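Local coordinates for protein SSD1 (Saccharomyces cerevisiae S288C, PDB 7AM1) that binds regulatory elements in mRNA untranslated regions to repress translation, as a non-enzymatic pseudonuclease of the RNase II family implicated in control of the G1 phase, at residues A[179-182]-A[183-187]; A[758-761]-A[762-765]; A[781-784]-A[785-788]; A[791-794]-A[795-798]; A[801-804]-A[805-808]. One frame throughout, in Å; residues are numbered along the deposited sequence.

In the fold
The five contacts illustrate how a loop and a helix can be fitted to two sheets through short-range turns. In chain order, contact 1 closes helix 175-186, contact 2 passes from strand 755-760 of one antiparallel sheet to strand 766-772 of another, contact 3 ends strand 777-782 of the second, and contacts 4 and 5 lie in the loop before helix 814-827. The last four fall in the C-terminal DIS3L2-like region, a family of the OB clan. Contact 2 touches all the others, its centre about 12 Å from those of contacts 3 and 4. Centres of contacts 4 and 5 are about 11 Å apart, of 1 and 3 about 25 Å. E185-H760 and N179-Y802 bind helix 175-186 to this region.

Contact 1. Residues A[179-182]-A[183-187]; sequences NDDV and EVEGQ
D181 O takes the N-H of E185 at an N...O distance of 2.7 Å, the bond of an alpha-helical turn near the C-terminal end of helix 175-186. The bond is fairly straight at the hydrogen (157°), with the donor tilted 19° from the carbonyl plane. One residue earlier the geometry is straighter still: V184 N reaches D180 O at 2.9 Å and lies nearly along the C=O axis. The bond from G186 N to V182 O is weak and bent, while Q187 N still reaches E183 O at 2.9 Å. The side chain of E185 follows its backbone back over the preceding turn. With CG anti to the carbonyl carbon (chi1 -63°) and the chain extended beyond it, E185 CB comes to 3.2 Å from D181 O and the carboxylate continues toward that of D181. The two carboxylates are stacked almost parallel, one above the other. Two cations probably make this pairing of like charges tolerable: R173 forms a salt bridge with D181 OD2, and K35 one with E185 OE2. Separately, H760 NE2 is hydrogen-bonded to E185 OE1. On another side of the helix V182 packs against C903 and T905 of strand 903-908. Between the stacked acids, D181 OD2 and E185 OE2 lie 4.2 Å apart.

Contact 2. Residues A[758-761]-A[762-765]; sequences RVHG and DQLP
The contact of V759, H760 and G761 with D762, Q763 and L764 is a short 3-10 turn that takes the chain out of strand 755-760, at the edge of an antiparallel five-stranded sheet in the OB-clan C-terminal region. Two backbone bonds form it: Q763 N to H760 O at 3.0 Å and L764 N to G761 O at 3.1 Å. In both the donor stands above the carbonyl plane, as is usual in 3-10 turns. H760 and Q763 lie side by side and point the same way, yet the imidazole and amide planes stand 79° apart. Q763 OE1 approaches the ring obliquely, 3.7 Å from H760 CD2. R758 CG covers one face of the imidazole near its rim, and H760 ND1 is bonded to D154. D762 OD1 comes beside the H760 methylene, while OD2 of the same carboxylate is paired with R173. V759 and L764 cross at about a right angle, V759 CG1 touching L764 CD1 at 3.6 Å. A water completes the join, accepting from H760 N at 2.9 Å and donating to Q763 OE1.

Contact 3. Residues A[781-784]-A[785-788]; sequences HWQP and GVDS
The indole of W782 meets S788 at the far end of its six-membered ring, where S788 OG approaches obliquely, 3.0 Å from W782 CZ3 and 3.3 Å from W782 CH2. The hydroxyl is bonded to A908 O, while W782 NE1 is bonded to Q881; L764, P765, N910 and P911 pack around the indole. The other flat group, the amide of Q783, stands beside V786: its OE1 is 3.6 Å from V786 CG2 and its NE2 is bonded to L766 O. With V786 CG1 anti to the backbone N (chi1 -179°), CG2 is left beside that N and meets the amide. Q783 and V786 are the first and last residues of a type II beta turn, flanked by W782 and S788, with G785 in its third position at a phi of 80°. The turn's own bond, V786 N to Q783 O, is weak at 3.4 Å, but N910 ND2 also reaches Q783 O and V786 O. The arrangement thus ends strand 777-782, which lies between strands 766-772 and 878-884 of an antiparallel sheet, and starts the long loop that runs to helix 814-827.

Contact 4. Residues A[791-794]-A[795-798]; sequences FIPA and DEKN
E796 carries its CG anti to the carbonyl carbon (chi1 -72°) and is extended beyond it, which brings its carboxylate to the ring of P793. K797 starts out in the same way, but a bend at chi3 (-105°) turns its CE toward A794; this side chain also touches a crystal neighbour, which may influence its pose. In the first pairing, E796 OE2 lies 3.5 Å from P793 CG and OE1 of the same group 3.9 Å from P793 CD: the glutamate crosses the proline obliquely, meeting its ring with both oxygens. In the second, K797 CG touches I792 CG2 at 3.8 Å, the two side chains about at right angles, while K797 CE comes equally near A794 CA. The backbone beneath is a short 3-10 turn. E796 N bonds P793 O at 3.0 Å from above the carbonyl plane, and the next bond, K797 N to A794 O, is weak at 3.3 Å. On the other side of the proline, P793 N stands 3.6 Å above one face of the F791 ring. The buried carboxylate of E796 is well provided for: R803 NE pairs with OE1, and K178 NZ and Q763 NE2 reach OE2. D795 is joined to K178 as well, and to Q172. Because K178 belongs to helix 175-186, the turn fastens the loop between strand 777-782 and helix 814-827 to that helix.

Contact 5. Residues A[801-804]-A[805-808]; sequences SYRN and SIKN
Hydrogen bonds come first in this contact, where Y802 O accepts from two groups of S805. S805 OG donates at 2.8 Å, tilted only 15° from the carbonyl plane, while S805 N reaches Y802 O at 3.0 Å from above that plane. The serine hydroxyl can turn back in this way because it sits between its own backbone N and carbonyl carbon (chi1 65°). A second turn bond follows, I806 N to R803 O at 3.0 Å. At the start of the segment S801 plays the acceptor: its OG takes R803 N at 3.2 Å and its O takes N804 N at 3.1 Å.

Apolar packing gathers round one methyl group. I806 CD1 lies 3.6 Å from Y802 CE2, approaching the ring obliquely, with the two side chains side by side and pointing the same way. From another direction the same methyl meets the arginine, 3.5 Å from R803 CA and 3.8 Å from R803 CG, so it fills the angle between tyrosine and arginine. I806 also packs on R894 and E896 of strand 888-896, and Y802 on K178 and V182 of helix 175-186.

A polar tie to that helix accompanies the packing, for Y802 N is bonded to N179 OD1. Taken together, the arrangement is that of an ST turn at S801 leading into a 3-10 turn, here in the loop between strand 777-782 and helix 814-827, which packs against helix 175-186 and strand 888-896 in the OB-clan C-terminal region.

Contact 1. Residues A[179-182]-A[183-187]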
loop_
_atom_site.group_PDB
_atom_site.type_symbol
_atom_site.label_atom_id
_atom_site.label_comp_id
_atom_site.label_asym_id
_atom_site.label_seq_id
_atom_site.Cartn_x
_atom_site.Cartn_y
_atom_site.Cartn_z
ATOM N N ASN A 179 -18.230 13.382 9.970
ATOM C CA ASN A 179 -18.520 12.838 8.648
ATOM C C ASN A 179 -17.243 12.571 7.868
ATOM O O ASN A 179 -17.079 11.499 7.275
ATOM C CB ASN A 179 -19.411 13.798 7.862
ATOM C CG ASN A 179 -20.830 13.813 8.357
ATOM O OD1 ASN A 179 -21.190 13.101 9.301
ATOM N ND2 ASN A 179 -21.654 14.628 7.717
ATOM N N ASP A 180 -16.320 13.539 7.860
ATOM C CA ASP A 180 -15.068 13.365 7.134
ATOM C C ASP A 180 -14.240 12.231 7.722
ATOM O O ASP A 180 -13.642 11.443 6.981
ATOM C CB ASP A 180 -14.264 14.666 7.149
ATOM C CG ASP A 180 -14.888 15.754 6.294
ATOM O OD1 ASP A 180 -15.801 15.447 5.494
ATOM O OD2 ASP A 180 -14.457 16.922 6.425
ATOM N N ASP A 181 -14.206 12.122 9.054
ATOM C CA ASP A 181 -13.400 11.095 9.704
ATOM C C ASP A 181 -13.860 9.696 9.315
ATOM O O ASP A 181 -13.033 8.809 9.071
ATOM C CB ASP A 181 -13.461 11.266 11.223
ATOM C CG ASP A 181 -12.499 12.324 11.738
ATOM O OD1 ASP A 181 -11.663 12.818 10.947
ATOM O OD2 ASP A 181 -12.592 12.672 12.938
ATOM N N VAL A 182 -15.174 9.465 9.273
ATOM C CA VAL A 182 -15.666 8.128 8.954
ATOM C C VAL A 182 -15.143 7.687 7.593
ATOM O O VAL A 182 -14.784 6.519 7.396
ATOM C CB VAL A 182 -17.205 8.086 9.007
ATOM C CG1 VAL A 182 -17.714 6.701 8.619
ATOM C CG2 VAL A 182 -17.707 8.438 10.401
ATOM N N GLU A 183 -15.078 8.612 6.634
ATOM C CA GLU A 183 -14.548 8.272 5.317
ATOM C C GLU A 183 -13.033 8.115 5.348
ATOM O O GLU A 183 -12.497 7.094 4.902
ATOM C CB GLU A 183 -14.962 9.320 4.286
ATOM C CG GLU A 183 -16.460 9.373 4.029
ATOM C CD GLU A 183 -16.836 10.449 3.035
ATOM O OE1 GLU A 183 -16.170 11.503 3.015
ATOM O OE2 GLU A 183 -17.768 10.221 2.237
ATOM N N VAL A 184 -12.320 9.123 5.854
ATOM C CA VAL A 184 -10.860 9.073 5.817
ATOM C C VAL A 184 -10.344 7.878 6.609
ATOM O O VAL A 184 -9.484 7.123 6.141
ATOM C CB VAL A 184 -10.258 10.391 6.331
ATOM C CG1 VAL A 184 -8.751 10.249 6.473
ATOM C CG2 VAL A 184 -10.586 11.525 5.377
ATOM N N GLU A 185 -10.851 7.694 7.830
ATOM C CA GLU A 185 -10.387 6.586 8.657
ATOM C C GLU A 185 -10.911 5.245 8.159
ATOM O O GLU A 185 -10.198 4.235 8.230
ATOM C CB GLU A 185 -10.816 6.799 10.109
ATOM C CG GLU A 185 -10.223 8.029 10.767
ATOM C CD GLU A 185 -10.770 8.250 12.164
ATOM O OE1 GLU A 185 -11.648 7.470 12.584
ATOM O OE2 GLU A 185 -10.314 9.192 12.848
ATOM N N GLY A 186 -12.129 5.217 7.629
ATOM C CA GLY A 186 -12.806 3.971 7.343
ATOM C C GLY A 186 -12.561 3.393 5.965
ATOM O O GLY A 186 -12.768 2.194 5.755
ATOM N N GLN A 187 -12.112 4.214 5.019
ATOM C CA GLN A 187 -11.976 3.775 3.635
ATOM C C GLN A 187 -10.584 3.237 3.308
ATOM O O GLN A 187 -10.316 2.908 2.148
ATOM C CB GLN A 187 -12.354 4.929 2.704
ATOM C CG GLN A 187 -13.850 5.242 2.793
ATOM C CD GLN A 187 -14.268 6.445 1.982
ATOM O OE1 GLN A 187 -13.463 7.332 1.704
ATOM N NE2 GLN A 187 -15.545 6.494 1.610
#

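Contact 2. Residues A[758-761]-A[762-765]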
loop_
_atom_site.group_PDB
_atom_site.type_symbol
_atom_site.label_atom_id
_atom_site.label_comp_id
_atom_site.label_asym_id
_atom_site.label_seq_id
_atom_site.Cartn_x
_atom_site.Cartn_y
_atom_site.Cartn_z
ATOM N N ARG A 758 -9.943 3.583 14.617
ATOM C CA ARG A 758 -9.977 4.480 15.763
ATOM C C ARG A 758 -11.343 4.461 16.432
ATOM O O ARG A 758 -12.367 4.685 15.778
ATOM C CB ARG A 758 -9.627 5.905 15.326
ATOM C CG ARG A 758 -9.717 6.946 16.430
ATOM C CD ARG A 758 -8.996 8.219 16.025
ATOM N NE ARG A 758 -7.576 7.955 15.802
ATOM C CZ ARG A 758 -6.763 8.731 15.096
ATOM N NH1 ARG A 758 -7.216 9.842 14.528
ATOM N NH2 ARG A 758 -5.490 8.392 14.961
ATOM N N VAL A 759 -11.346 4.209 17.739
ATOM C CA VAL A 759 -12.541 4.330 18.564
ATOM C C VAL A 759 -12.663 5.777 19.019
ATOM O O VAL A 759 -11.719 6.342 19.586
ATOM C CB VAL A 759 -12.479 3.378 19.770
ATOM C CG1 VAL A 759 -13.697 3.581 20.668
ATOM C CG2 VAL A 759 -12.377 1.927 19.305
ATOM N N HIS A 760 -13.815 6.386 18.753
ATOM C CA HIS A 760 -14.071 7.775 19.110
ATOM C C HIS A 760 -14.992 7.852 20.321
ATOM O O HIS A 760 -16.055 7.222 20.342
ATOM C CB HIS A 760 -14.691 8.523 17.929
ATOM C CG HIS A 760 -13.782 8.625 16.749
ATOM N ND1 HIS A 760 -12.827 9.613 16.631
ATOM C CD2 HIS A 760 -13.658 7.846 15.649
ATOM C CE1 HIS A 760 -12.166 9.447 15.500
ATOM N NE2 HIS A 760 -12.649 8.382 14.886
ATOM N N GLY A 761 -14.585 8.636 21.321
ATOM C CA GLY A 761 -15.402 8.778 22.513
ATOM C C GLY A 761 -16.781 9.333 22.213
ATOM O O GLY A 761 -17.766 8.945 22.846
ATOM N N ASP A 762 -16.873 10.248 21.247
ATOM C CA ASP A 762 -18.148 10.870 20.915
ATOM C C ASP A 762 -19.066 9.953 20.116
ATOM O O ASP A 762 -20.108 10.408 19.641
ATOM C CB ASP A 762 -17.922 12.178 20.151
ATOM C CG ASP A 762 -17.262 11.969 18.805
ATOM O OD1 ASP A 762 -17.202 10.813 18.335
ATOM O OD2 ASP A 762 -16.797 12.972 18.219
ATOM N N GLN A 763 -18.696 8.689 19.932
ATOM C CA GLN A 763 -19.598 7.700 19.350
ATOM C C GLN A 763 -19.930 6.599 20.347
ATOM O O GLN A 763 -20.585 5.615 19.980
ATOM C CB GLN A 763 -18.997 7.128 18.066
ATOM C CG GLN A 763 -18.969 8.162 16.945
ATOM C CD GLN A 763 -18.352 7.640 15.668
ATOM O OE1 GLN A 763 -17.295 7.007 15.689
ATOM N NE2 GLN A 763 -19.006 7.912 14.543
ATOM N N LEU A 764 -19.523 6.760 21.603
ATOM C CA LEU A 764 -19.794 5.811 22.664
ATOM C C LEU A 764 -20.735 6.420 23.702
ATOM O O LEU A 764 -20.706 7.632 23.941
ATOM C CB LEU A 764 -18.489 5.387 23.349
ATOM C CG LEU A 764 -17.432 4.774 22.427
ATOM C CD1 LEU A 764 -16.139 4.497 23.182
ATOM C CD2 LEU A 764 -17.968 3.502 21.780
ATOM N N PRO A 765 -21.583 5.605 24.341
ATOM C CA PRO A 765 -22.474 6.137 25.383
ATOM C C PRO A 765 -21.722 6.447 26.668
ATOM O O PRO A 765 -21.732 5.650 27.613
ATOM C CB PRO A 765 -23.494 5.010 25.584
ATOM C CG PRO A 765 -22.717 3.760 25.240
ATOM C CD PRO A 765 -21.791 4.162 24.113
HETATM O O HOH W 1 -15.898 5.081 17.171
#

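Contact 3. Residues A[781-784]-A[785-788]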
loop_
_atom_site.group_PDB
_atom_site.type_symbol
_atom_site.label_atom_id
_atom_site.label_comp_id
_atom_site.label_asym_id
_atom_site.label_seq_id
_atom_site.Cartn_x
_atom_site.Cartn_y
_atom_site.Cartn_z
ATOM N N HIS A 781 -15.716 6.928 31.172
ATOM C CA HIS A 781 -16.787 6.878 32.167
ATOM C C HIS A 781 -18.065 6.519 31.418
ATOM O O HIS A 781 -18.670 7.365 30.753
ATOM C CB HIS A 781 -16.908 8.197 32.918
ATOM C CG HIS A 781 -15.728 8.497 33.793
ATOM N ND1 HIS A 781 -15.848 9.068 35.040
ATOM C CD2 HIS A 781 -14.403 8.305 33.592
ATOM C CE1 HIS A 781 -14.648 9.213 35.573
ATOM N NE2 HIS A 781 -13.753 8.758 34.714
ATOM N N TRP A 782 -18.467 5.258 31.523
ATOM C CA TRP A 782 -19.567 4.751 30.723
ATOM C C TRP A 782 -20.919 5.093 31.333
ATOM O O TRP A 782 -21.066 5.225 32.553
ATOM C CB TRP A 782 -19.472 3.234 30.584
ATOM C CG TRP A 782 -18.379 2.751 29.683
ATOM C CD1 TRP A 782 -17.092 2.441 30.032
ATOM C CD2 TRP A 782 -18.481 2.513 28.278
ATOM N NE1 TRP A 782 -16.394 2.020 28.929
ATOM C CE2 TRP A 782 -17.223 2.059 27.837
ATOM C CE3 TRP A 782 -19.516 2.640 27.348
ATOM C CZ2 TRP A 782 -16.975 1.734 26.510
ATOM C CZ3 TRP A 782 -19.267 2.316 26.034
ATOM C CH2 TRP A 782 -18.008 1.868 25.625
ATOM N N GLN A 783 -21.918 5.205 30.465
ATOM C CA GLN A 783 -23.305 5.193 30.904
ATOM C C GLN A 783 -23.696 3.755 31.219
ATOM O O GLN A 783 -23.704 2.917 30.310
ATOM C CB GLN A 783 -24.225 5.741 29.823
ATOM C CG GLN A 783 -23.933 7.150 29.376
ATOM C CD GLN A 783 -24.831 7.571 28.232
ATOM O OE1 GLN A 783 -25.938 7.049 28.074
ATOM N NE2 GLN A 783 -24.348 8.493 27.406
ATOM N N PRO A 784 -24.011 3.421 32.469
ATOM C CA PRO A 784 -24.314 2.020 32.785
ATOM C C PRO A 784 -25.523 1.528 32.001
ATOM O O PRO A 784 -26.498 2.256 31.804
ATOM C CB PRO A 784 -24.580 2.043 34.296
ATOM C CG PRO A 784 -24.977 3.447 34.595
ATOM C CD PRO A 784 -24.179 4.298 33.644
ATOM N N GLY A 785 -25.432 0.288 31.527
ATOM C CA GLY A 785 -26.551 -0.387 30.904
ATOM C C GLY A 785 -26.830 -0.025 29.461
ATOM O O GLY A 785 -27.766 -0.586 28.877
ATOM N N VAL A 786 -26.072 0.891 28.865
ATOM C CA VAL A 786 -26.304 1.331 27.492
ATOM C C VAL A 786 -25.386 0.548 26.561
ATOM O O VAL A 786 -24.157 0.674 26.632
ATOM C CB VAL A 786 -26.087 2.847 27.348
ATOM C CG1 VAL A 786 -26.366 3.299 25.918
ATOM C CG2 VAL A 786 -26.981 3.598 28.330
ATOM N N ASP A 787 -25.980 -0.245 25.673
ATOM C CA ASP A 787 -25.210 -1.093 24.769
ATOM C C ASP A 787 -24.585 -0.244 23.664
ATOM O O ASP A 787 -25.291 0.486 22.957
ATOM C CB ASP A 787 -26.111 -2.176 24.179
ATOM C CG ASP A 787 -25.334 -3.258 23.438
ATOM O OD1 ASP A 787 -24.110 -3.105 23.236
ATOM O OD2 ASP A 787 -25.958 -4.269 23.054
ATOM N N SER A 788 -23.254 -0.332 23.533
ATOM C CA SER A 788 -22.549 0.376 22.470
ATOM C C SER A 788 -22.971 -0.120 21.098
ATOM O O SER A 788 -22.907 0.628 20.116
ATOM C CB SER A 788 -21.033 0.189 22.609
ATOM O OG SER A 788 -20.543 0.733 23.817
#

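Contact 4. Residues A[791-794]-A[795-798]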
loop_
_atom_site.group_PDB
_atom_site.type_symbol
_atom_site.label_atom_id
_atom_site.label_comp_id
_atom_site.label_asym_id
_atom_site.label_seq_id
_atom_site.Cartn_x
_atom_site.Cartn_y
_atom_site.Cartn_z
ATOM N N PHE A 791 -26.067 1.915 20.264
ATOM C CA PHE A 791 -26.129 3.312 20.671
ATOM C C PHE A 791 -26.072 4.231 19.458
ATOM O O PHE A 791 -25.234 4.057 18.569
ATOM C CB PHE A 791 -24.985 3.635 21.631
ATOM C CG PHE A 791 -24.922 5.080 22.032
ATOM C CD1 PHE A 791 -25.878 5.619 22.882
ATOM C CD2 PHE A 791 -23.899 5.895 21.577
ATOM C CE1 PHE A 791 -25.819 6.944 23.260
ATOM C CE2 PHE A 791 -23.835 7.222 21.950
ATOM C CZ PHE A 791 -24.796 7.748 22.794
ATOM N N ILE A 792 -26.963 5.213 19.426
ATOM C CA ILE A 792 -26.983 6.224 18.377
ATOM C C ILE A 792 -26.663 7.567 19.026
ATOM O O ILE A 792 -27.501 8.112 19.761
ATOM C CB ILE A 792 -28.335 6.265 17.650
ATOM C CG1 ILE A 792 -28.570 4.947 16.906
ATOM C CG2 ILE A 792 -28.394 7.459 16.702
ATOM C CD1 ILE A 792 -30.012 4.716 16.510
ATOM N N PRO A 793 -25.475 8.131 18.807
ATOM C CA PRO A 793 -25.171 9.446 19.385
ATOM C C PRO A 793 -26.222 10.466 18.974
ATOM O O PRO A 793 -26.682 10.482 17.832
ATOM C CB PRO A 793 -23.792 9.782 18.801
ATOM C CG PRO A 793 -23.209 8.488 18.432
ATOM C CD PRO A 793 -24.350 7.614 18.009
ATOM N N ALA A 794 -26.577 11.344 19.914
ATOM C CA ALA A 794 -27.627 12.321 19.652
ATOM C C ALA A 794 -27.310 13.173 18.430
ATOM O O ALA A 794 -28.202 13.486 17.634
ATOM C CB ALA A 794 -27.833 13.208 20.882
ATOM N N ASP A 795 -26.044 13.561 18.263
ATOM C CA ASP A 795 -25.678 14.443 17.165
ATOM C C ASP A 795 -25.711 13.755 15.807
ATOM O O ASP A 795 -25.583 14.443 14.789
ATOM C CB ASP A 795 -24.290 15.044 17.409
ATOM C CG ASP A 795 -23.193 13.997 17.447
ATOM O OD1 ASP A 795 -22.970 13.319 16.425
ATOM O OD2 ASP A 795 -22.537 13.866 18.499
ATOM N N GLU A 796 -25.895 12.436 15.760
ATOM C CA GLU A 796 -25.930 11.706 14.498
ATOM C C GLU A 796 -27.345 11.429 14.004
ATOM O O GLU A 796 -27.506 10.771 12.972
ATOM C CB GLU A 796 -25.163 10.382 14.631
ATOM C CG GLU A 796 -23.659 10.558 14.713
ATOM C CD GLU A 796 -22.902 9.240 14.776
ATOM O OE1 GLU A 796 -23.430 8.212 14.301
ATOM O OE2 GLU A 796 -21.770 9.241 15.301
ATOM N N LYS A 797 -28.369 11.915 14.704
ATOM C CA LYS A 797 -29.733 11.879 14.191
ATOM C C LYS A 797 -30.048 13.086 13.319
ATOM O O LYS A 797 -31.127 13.139 12.719
ATOM C CB LYS A 797 -30.731 11.775 15.348
ATOM C CG LYS A 797 -30.660 10.427 16.072
ATOM C CD LYS A 797 -31.566 10.371 17.294
ATOM C CE LYS A 797 -30.781 10.486 18.588
ATOM N NZ LYS A 797 -31.656 10.281 19.778
ATOM N N ASN A 798 -29.129 14.041 13.247
ATOM C CA ASN A 798 -29.229 15.156 12.316
ATOM C C ASN A 798 -29.236 14.629 10.885
ATOM O O ASN A 798 -28.414 13.765 10.546
ATOM C CB ASN A 798 -28.033 16.083 12.546
ATOM C CG ASN A 798 -28.005 17.275 11.609
ATOM O OD1 ASN A 798 -28.775 17.362 10.654
ATOM N ND2 ASN A 798 -27.085 18.194 11.870
#

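Contact 5. Residues A[801-804]-A[805-808]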
loop_
_atom_site.group_PDB
_atom_site.type_symbol
_atom_site.label_atom_id
_atom_site.label_comp_id
_atom_site.label_asym_id
_atom_site.label_seq_id
_atom_site.Cartn_x
_atom_site.Cartn_y
_atom_site.Cartn_z
ATOM N N SER A 801 -25.901 14.274 9.249
ATOM C CA SER A 801 -24.956 13.241 9.641
ATOM C C SER A 801 -24.813 12.188 8.548
ATOM O O SER A 801 -25.767 11.864 7.833
ATOM C CB SER A 801 -25.406 12.573 10.940
ATOM O OG SER A 801 -24.506 11.550 11.326
ATOM N N TYR A 802 -23.594 11.647 8.431
ATOM C CA TYR A 802 -23.347 10.513 7.548
ATOM C C TYR A 802 -24.288 9.352 7.845
ATOM O O TYR A 802 -24.604 8.561 6.947
ATOM C CB TYR A 802 -21.901 10.034 7.713
ATOM C CG TYR A 802 -21.736 9.250 8.990
ATOM C CD1 TYR A 802 -21.604 9.902 10.208
ATOM C CD2 TYR A 802 -21.755 7.859 8.989
ATOM C CE1 TYR A 802 -21.487 9.196 11.390
ATOM C CE2 TYR A 802 -21.629 7.143 10.169
ATOM C CZ TYR A 802 -21.496 7.818 11.364
ATOM O OH TYR A 802 -21.374 7.117 12.541
ATOM N N ARG A 803 -24.726 9.218 9.100
ATOM C CA ARG A 803 -25.592 8.105 9.469
ATOM C C ARG A 803 -26.856 8.061 8.625
ATOM O O ARG A 803 -27.376 6.975 8.341
ATOM C CB ARG A 803 -25.975 8.201 10.945
ATOM C CG ARG A 803 -26.522 6.905 11.519
ATOM C CD ARG A 803 -26.815 7.028 13.000
ATOM N NE ARG A 803 -25.638 6.663 13.775
ATOM C CZ ARG A 803 -25.295 5.409 14.054
ATOM N NH1 ARG A 803 -26.043 4.401 13.624
ATOM N NH2 ARG A 803 -24.201 5.165 14.758
ATOM N N ASN A 804 -27.364 9.226 8.219
ATOM C CA ASN A 804 -28.610 9.272 7.465
ATOM C C ASN A 804 -28.485 8.555 6.130
ATOM O O ASN A 804 -29.482 8.061 5.593
ATOM C CB ASN A 804 -29.017 10.729 7.245
ATOM C CG ASN A 804 -30.514 10.909 7.141
ATOM O OD1 ASN A 804 -31.275 10.380 7.953
ATOM N ND2 ASN A 804 -30.950 11.665 6.138
ATOM N N SER A 805 -27.276 8.479 5.586
ATOM C CA SER A 805 -27.015 7.814 4.316
ATOM C C SER A 805 -26.568 6.367 4.482
ATOM O O SER A 805 -26.259 5.710 3.481
ATOM C CB SER A 805 -25.961 8.599 3.529
ATOM O OG SER A 805 -24.714 8.576 4.198
ATOM N N ILE A 806 -26.531 5.850 5.710
ATOM C CA ILE A 806 -26.157 4.458 5.916
ATOM C C ILE A 806 -27.284 3.556 5.444
ATOM O O ILE A 806 -28.440 3.705 5.863
ATOM C CB ILE A 806 -25.841 4.195 7.399
ATOM C CG1 ILE A 806 -24.571 4.933 7.817
ATOM C CG2 ILE A 806 -25.752 2.697 7.668
ATOM C CD1 ILE A 806 -24.285 4.813 9.304
ATOM N N LYS A 807 -26.956 2.628 4.547
ATOM C CA LYS A 807 -27.947 1.699 4.017
ATOM C C LYS A 807 -28.135 0.488 4.925
ATOM O O LYS A 807 -29.214 -0.113 4.932
ATOM C CB LYS A 807 -27.547 1.281 2.602
ATOM C CG LYS A 807 -27.529 2.449 1.617
ATOM C CD LYS A 807 -27.821 1.994 0.195
ATOM C CE LYS A 807 -27.866 3.170 -0.777
ATOM N NZ LYS A 807 -26.515 3.760 -1.028
ATOM N N ASN A 808 -27.088 0.062 5.630
ATOM C CA ASN A 808 -27.156 -1.107 6.510
ATOM C C ASN A 808 -27.291 -0.619 7.951
ATOM O O ASN A 808 -26.344 -0.634 8.736
ATOM C CB ASN A 808 -25.933 -1.997 6.302
ATOM C CG ASN A 808 -24.615 -1.271 6.564
ATOM O OD1 ASN A 808 -24.446 -0.098 6.216
ATOM N ND2 ASN A 808 -23.657 -1.992 7.137
#